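Local coordinates for piwi domain-containing protein (PDB 5THE), which forms the C-terminal lobe of a budding yeast Argonaute, a Piwi-containing RNA-binding part that probably contributes to guide-directed cleavage of RNA targets, at residues I206-F211 and C499-C504; K325-H330 and K334-I339. All coordinates share one frame; numbering follows the deposited sequence.

Interaction 1: residues I206-F211 and C499-C504; sequences ITDLKF and CTRATC
Asp208 and Arg501 meet in a buried salt bridge that joins helix 197-210 to helix 490-515 in the Piwi domain, which has an RNase H-like fold. It illustrates how one ion pair bridges two short helix segments that share little other surface: between them the nearest CA atoms, of Asp208 and Arg501, stand 9.6 Å apart. The tight part is Arg501 NH1 against Asp208 OD2, a bond of 2.8 Å that uses the syn lone pair of the oxygen. Asp208 OD2 sits near the guanidinium edge, 23° out of its plane. The bend of Arg501 at chi2 (60°) lays its CD 3.7 Å from Asp208 OD2, and a second bend at chi3 brings NH1 round to the same oxygen. With a leucine here, the buried carboxylate would probably lose its cationic mate, leaving Asp208 to rely on Asn215, which bonds OD1, and on water. Arg501 NH2 extends toward a phosphate of the bound RNA in a long, weak ion pair, while Tyr547 O offers NH1 a weak bond. On the looser side a water lies 2.7 Å from Asp208 OD1, to which it probably donates, and takes a weak bond from Arg501 NH1, at 3.3 Å.

Interaction 2: residues K325-H330 and K334-I339; sequences KIYQKH and KLPTKI
The ring of Tyr327 carries Pro336 on one face and the carbonyl oxygen of Lys334 at its edge, so a short loop wraps two sides of a single aromatic group. Pro336 CD makes a CH-pi contact 3.6 Å from the ring centroid, 25° off the normal and shifted toward the rim, where it comes within 3.3 Å of Tyr327 CD1. Farther along the same ring, Pro336 CB lies 3.6 Å from Tyr327 CZ, and the two side chains run past each other in opposite directions. Lys334 O lies in the ring plane, 3.3 Å from Tyr327 CD1. With CG anti to the backbone N (chi1 180°), Tyr327 reaches out from the helix to the loop, and its OH bonds to Pro265 O.

The same Lys334 O also receives a CA-H...O contact from Gln328 CA, 3.4 Å long with 156° at the hydrogen, so one carbonyl touches two successive helix residues. Gln328 CB rests 4.1 Å from Leu335 CD2, whereas its extended chain carries NE2 to Gly333 O and Leu373 O.

The contact thus folds the loop back on the last turn of helix 320-329 just before it enters strand 339-344. Leu264 and Leu267 of the adjacent parallel strand 264-274 touch Tyr327 and Pro336 respectively, and Leu324 of the helix also packs on Pro336.

In the fold
Both interactions belong to the Piwi domain, and interaction 2 is nested inside the long loop of chain that interaction 1 closes. They do not touch: their centres are 26 Å apart and their nearest atoms about 15 Å. They differ in their distance from the bound RNA: the nearest atom of interaction 1 is about 3 Å from it, that of interaction 2 about 20 Å. The first therefore borders the RNA-binding surface, joining elements nearly 290 residues apart through a polar pair that buries 71 Å². The second is local, lying where the chain passes from helix 320-329 to strand 339-344, with mostly ring and apolar contacts that bury 271 Å².

Interaction 1: residues I206-F211 and C499-C504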
loop_
_atom_site.group_PDB
_atom_site.type_symbol
_atom_site.label_atom_id
_atom_site.label_comp_id
_atom_site.label_asym_id
_atom_site.label_seq_id
_atom_site.Cartn_x
_atom_site.Cartn_y
_atom_site.Cartn_z
ATOM N N ILE A 206 7.784 16.945 -9.669
ATOM C CA ILE A 206 8.598 18.008 -9.103
ATOM C C ILE A 206 8.817 17.780 -7.618
ATOM O O ILE A 206 9.949 17.839 -7.122
ATOM C CB ILE A 206 7.933 19.364 -9.362
ATOM C CG1 ILE A 206 7.964 19.692 -10.859
ATOM C CG2 ILE A 206 8.599 20.443 -8.553
ATOM C CD1 ILE A 206 6.959 20.784 -11.235
ATOM N N THR A 207 7.737 17.522 -6.883
ATOM C CA THR A 207 7.822 17.607 -5.432
ATOM C C THR A 207 8.371 16.323 -4.817
ATOM O O THR A 207 9.212 16.391 -3.912
ATOM C CB THR A 207 6.454 17.959 -4.863
ATOM O OG1 THR A 207 5.906 19.036 -5.638
ATOM C CG2 THR A 207 6.586 18.407 -3.416
ATOM N N ASP A 208 7.911 15.153 -5.278
ATOM C CA ASP A 208 8.506 13.900 -4.809
ATOM C C ASP A 208 9.883 13.704 -5.423
ATOM O O ASP A 208 10.891 13.570 -4.719
ATOM C CB ASP A 208 7.645 12.682 -5.172
ATOM C CG ASP A 208 6.273 12.663 -4.522
ATOM O OD1 ASP A 208 6.004 13.414 -3.549
ATOM O OD2 ASP A 208 5.454 11.847 -5.008
ATOM N N LEU A 209 9.942 13.668 -6.752
ATOM C CA LEU A 209 11.126 13.131 -7.406
ATOM C C LEU A 209 12.267 14.149 -7.440
ATOM O O LEU A 209 13.406 13.821 -7.095
ATOM C CB LEU A 209 10.747 12.640 -8.807
ATOM C CG LEU A 209 11.850 12.011 -9.656
ATOM C CD1 LEU A 209 11.237 10.995 -10.568
ATOM C CD2 LEU A 209 12.583 13.089 -10.460
ATOM N N LYS A 210 11.985 15.392 -7.840
ATOM C CA LYS A 210 13.048 16.391 -7.899
ATOM C C LYS A 210 13.474 16.846 -6.502
ATOM O O LYS A 210 14.666 16.825 -6.177
ATOM C CB LYS A 210 12.610 17.584 -8.756
ATOM C CG LYS A 210 12.580 17.289 -10.261
ATOM C CD LYS A 210 13.770 16.411 -10.654
ATOM C CE LYS A 210 14.416 16.835 -11.966
ATOM N NZ LYS A 210 13.472 16.715 -13.106
ATOM N N PHE A 211 12.523 17.254 -5.656
ATOM C CA PHE A 211 12.881 17.874 -4.379
ATOM C C PHE A 211 12.775 16.949 -3.177
ATOM O O PHE A 211 13.397 17.229 -2.144
ATOM C CB PHE A 211 12.010 19.106 -4.115
ATOM C CG PHE A 211 12.381 20.281 -4.948
ATOM C CD1 PHE A 211 11.938 20.378 -6.257
ATOM C CD2 PHE A 211 13.196 21.280 -4.435
ATOM C CE1 PHE A 211 12.291 21.454 -7.040
ATOM C CE2 PHE A 211 13.556 22.363 -5.209
ATOM C CZ PHE A 211 13.101 22.454 -6.514
ATOM N N CYS A 499 4.016 1.532 -7.921
ATOM C CA CYS A 499 4.044 1.425 -9.379
ATOM C C CYS A 499 3.258 2.544 -10.036
ATOM O O CYS A 499 3.684 3.098 -11.062
ATOM C CB CYS A 499 3.466 0.091 -9.822
ATOM S SG CYS A 499 4.658 -1.163 -10.106
ATOM N N THR A 500 2.087 2.869 -9.487
ATOM C CA THR A 500 1.294 3.954 -10.054
ATOM C C THR A 500 2.016 5.283 -9.909
ATOM O O THR A 500 2.050 6.081 -10.853
ATOM C CB THR A 500 -0.081 3.999 -9.389
ATOM O OG1 THR A 500 -0.740 2.775 -9.671
ATOM C CG2 THR A 500 -0.942 5.178 -9.912
ATOM N N ARG A 501 2.623 5.530 -8.744
ATOM C CA ARG A 501 3.353 6.783 -8.583
ATOM C C ARG A 501 4.568 6.825 -9.504
ATOM O O ARG A 501 4.894 7.877 -10.067
ATOM C CB ARG A 501 3.776 6.979 -7.127
ATOM C CG ARG A 501 4.616 8.258 -6.922
ATOM C CD ARG A 501 3.822 9.515 -7.336
ATOM N NE ARG A 501 2.484 9.447 -6.769
ATOM C CZ ARG A 501 2.197 9.768 -5.512
ATOM N NH1 ARG A 501 3.152 10.225 -4.715
ATOM N NH2 ARG A 501 0.962 9.615 -5.051
ATOM N N ALA A 502 5.259 5.692 -9.659
ATOM C CA ALA A 502 6.387 5.651 -10.582
ATOM C C ALA A 502 5.935 5.926 -12.014
ATOM O O ALA A 502 6.676 6.538 -12.790
ATOM C CB ALA A 502 7.088 4.300 -10.480
ATOM N N THR A 503 4.721 5.497 -12.363
ATOM C CA THR A 503 4.139 5.815 -13.664
ATOM C C THR A 503 3.911 7.317 -13.819
ATOM O O THR A 503 4.209 7.885 -14.875
ATOM C CB THR A 503 2.837 5.035 -13.841
ATOM O OG1 THR A 503 3.112 3.628 -13.730
ATOM C CG2 THR A 503 2.200 5.317 -15.188
ATOM N N CYS A 504 3.377 7.976 -12.778
ATOM C CA CYS A 504 3.322 9.441 -12.772
ATOM C C CYS A 504 4.662 10.047 -13.161
ATOM O O CYS A 504 4.730 10.952 -14.003
ATOM C CB CYS A 504 2.921 9.961 -11.390
ATOM S SG CYS A 504 1.278 9.509 -10.865
HETATM O O HOH W 1 3.813 12.421 -2.359
#

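Interaction 2: residues K325-H330 and K334-I339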
loop_
_atom_site.group_PDB
_atom_site.type_symbol
_atom_site.label_atom_id
_atom_site.label_comp_id
_atom_site.label_asym_id
_atom_site.label_seq_id
_atom_site.Cartn_x
_atom_site.Cartn_y
_atom_site.Cartn_z
ATOM N N LYS A 325 18.908 -2.622 4.148
ATOM C CA LYS A 325 19.509 -1.502 4.868
ATOM C C LYS A 325 18.523 -0.880 5.842
ATOM O O LYS A 325 18.865 -0.596 6.994
ATOM C CB LYS A 325 19.998 -0.437 3.882
ATOM C CG LYS A 325 21.334 -0.725 3.219
ATOM C CD LYS A 325 21.623 0.345 2.152
ATOM C CE LYS A 325 23.073 0.347 1.736
ATOM N NZ LYS A 325 23.382 1.431 0.750
ATOM N N ILE A 326 17.301 -0.628 5.384
ATOM C CA ILE A 326 16.312 0.006 6.241
ATOM C C ILE A 326 15.922 -0.930 7.371
ATOM O O ILE A 326 15.827 -0.520 8.535
ATOM C CB ILE A 326 15.086 0.442 5.418
ATOM C CG1 ILE A 326 15.522 1.427 4.327
ATOM C CG2 ILE A 326 14.050 1.077 6.340
ATOM C CD1 ILE A 326 14.419 1.792 3.334
ATOM N N TYR A 327 15.693 -2.207 7.048
ATOM C CA TYR A 327 15.386 -3.170 8.097
ATOM C C TYR A 327 16.469 -3.156 9.164
ATOM O O TYR A 327 16.183 -3.144 10.371
ATOM C CB TYR A 327 15.251 -4.570 7.504
ATOM C CG TYR A 327 14.941 -5.641 8.533
ATOM C CD1 TYR A 327 15.939 -6.159 9.367
ATOM C CD2 TYR A 327 13.652 -6.136 8.667
ATOM C CE1 TYR A 327 15.656 -7.146 10.302
ATOM C CE2 TYR A 327 13.352 -7.113 9.605
ATOM C CZ TYR A 327 14.358 -7.616 10.412
ATOM O OH TYR A 327 14.051 -8.589 11.326
ATOM N N GLN A 328 17.730 -3.174 8.723
ATOM C CA GLN A 328 18.844 -3.272 9.659
ATOM C C GLN A 328 18.891 -2.076 10.607
ATOM O O GLN A 328 19.187 -2.235 11.801
ATOM C CB GLN A 328 20.149 -3.397 8.882
ATOM C CG GLN A 328 21.381 -3.381 9.774
ATOM C CD GLN A 328 22.630 -3.629 8.984
ATOM O OE1 GLN A 328 22.848 -3.009 7.943
ATOM N NE2 GLN A 328 23.426 -4.591 9.433
ATOM N N LYS A 329 18.609 -0.871 10.093
ATOM C CA LYS A 329 18.640 0.323 10.941
ATOM C C LYS A 329 17.611 0.250 12.059
ATOM O O LYS A 329 17.830 0.807 13.139
ATOM C CB LYS A 329 18.400 1.584 10.109
ATOM C CG LYS A 329 19.435 1.844 9.027
ATOM C CD LYS A 329 19.213 3.218 8.389
ATOM C CE LYS A 329 19.613 3.251 6.912
ATOM N NZ LYS A 329 21.072 3.053 6.690
ATOM N N HIS A 330 16.502 -0.448 11.838
ATOM C CA HIS A 330 15.437 -0.530 12.826
ATOM C C HIS A 330 15.509 -1.780 13.696
ATOM O O HIS A 330 14.641 -1.965 14.554
ATOM C CB HIS A 330 14.069 -0.456 12.124
ATOM C CG HIS A 330 13.748 0.913 11.608
ATOM N ND1 HIS A 330 14.169 1.363 10.373
ATOM C CD2 HIS A 330 13.095 1.949 12.183
ATOM C CE1 HIS A 330 13.761 2.608 10.200
ATOM N NE2 HIS A 330 13.107 2.987 11.282
ATOM N N LYS A 334 20.759 -6.049 12.898
ATOM C CA LYS A 334 20.418 -7.393 12.442
ATOM C C LYS A 334 19.710 -7.359 11.088
ATOM O O LYS A 334 18.879 -6.483 10.830
ATOM C CB LYS A 334 19.518 -8.093 13.466
ATOM C CG LYS A 334 20.121 -8.224 14.873
ATOM C CD LYS A 334 21.168 -9.301 14.904
ATOM C CE LYS A 334 21.677 -9.546 16.306
ATOM N NZ LYS A 334 22.740 -10.589 16.283
ATOM N N LEU A 335 20.049 -8.314 10.227
ATOM C CA LEU A 335 19.287 -8.572 9.015
ATOM C C LEU A 335 18.127 -9.505 9.335
ATOM O O LEU A 335 18.165 -10.223 10.334
ATOM C CB LEU A 335 20.178 -9.212 7.962
ATOM C CG LEU A 335 21.399 -8.382 7.573
ATOM C CD1 LEU A 335 22.262 -9.129 6.573
ATOM C CD2 LEU A 335 20.936 -7.009 7.098
ATOM N N PRO A 336 17.072 -9.509 8.524
ATOM C CA PRO A 336 15.964 -10.425 8.791
ATOM C C PRO A 336 16.395 -11.872 8.611
ATOM O O PRO A 336 17.310 -12.190 7.843
ATOM C CB PRO A 336 14.897 -10.024 7.763
ATOM C CG PRO A 336 15.630 -9.288 6.695
ATOM C CD PRO A 336 16.821 -8.648 7.353
ATOM N N THR A 337 15.748 -12.749 9.365
ATOM C CA THR A 337 16.024 -14.167 9.252
ATOM C C THR A 337 14.957 -14.912 8.463
ATOM O O THR A 337 15.137 -16.105 8.198
ATOM C CB THR A 337 16.192 -14.794 10.646
ATOM O OG1 THR A 337 14.990 -14.616 11.408
ATOM C CG2 THR A 337 17.365 -14.132 11.385
ATOM N N LYS A 338 13.871 -14.240 8.075
ATOM C CA LYS A 338 12.852 -14.794 7.189
ATOM C C LYS A 338 12.363 -13.682 6.277
ATOM O O LYS A 338 12.241 -12.530 6.701
ATOM C CB LYS A 338 11.642 -15.373 7.951
ATOM C CG LYS A 338 11.922 -16.596 8.822
ATOM C CD LYS A 338 10.615 -17.101 9.431
ATOM C CE LYS A 338 10.847 -18.292 10.356
ATOM N NZ LYS A 338 11.470 -19.412 9.616
ATOM N N ILE A 339 12.061 -14.039 5.030
ATOM C CA ILE A 339 11.548 -13.094 4.043
ATOM C C ILE A 339 10.229 -13.629 3.496
ATOM O O ILE A 339 10.126 -14.808 3.136
ATOM C CB ILE A 339 12.565 -12.858 2.906
ATOM C CG1 ILE A 339 13.875 -12.306 3.477
ATOM C CG2 ILE A 339 12.025 -11.926 1.866
ATOM C CD1 ILE A 339 14.952 -12.101 2.411
#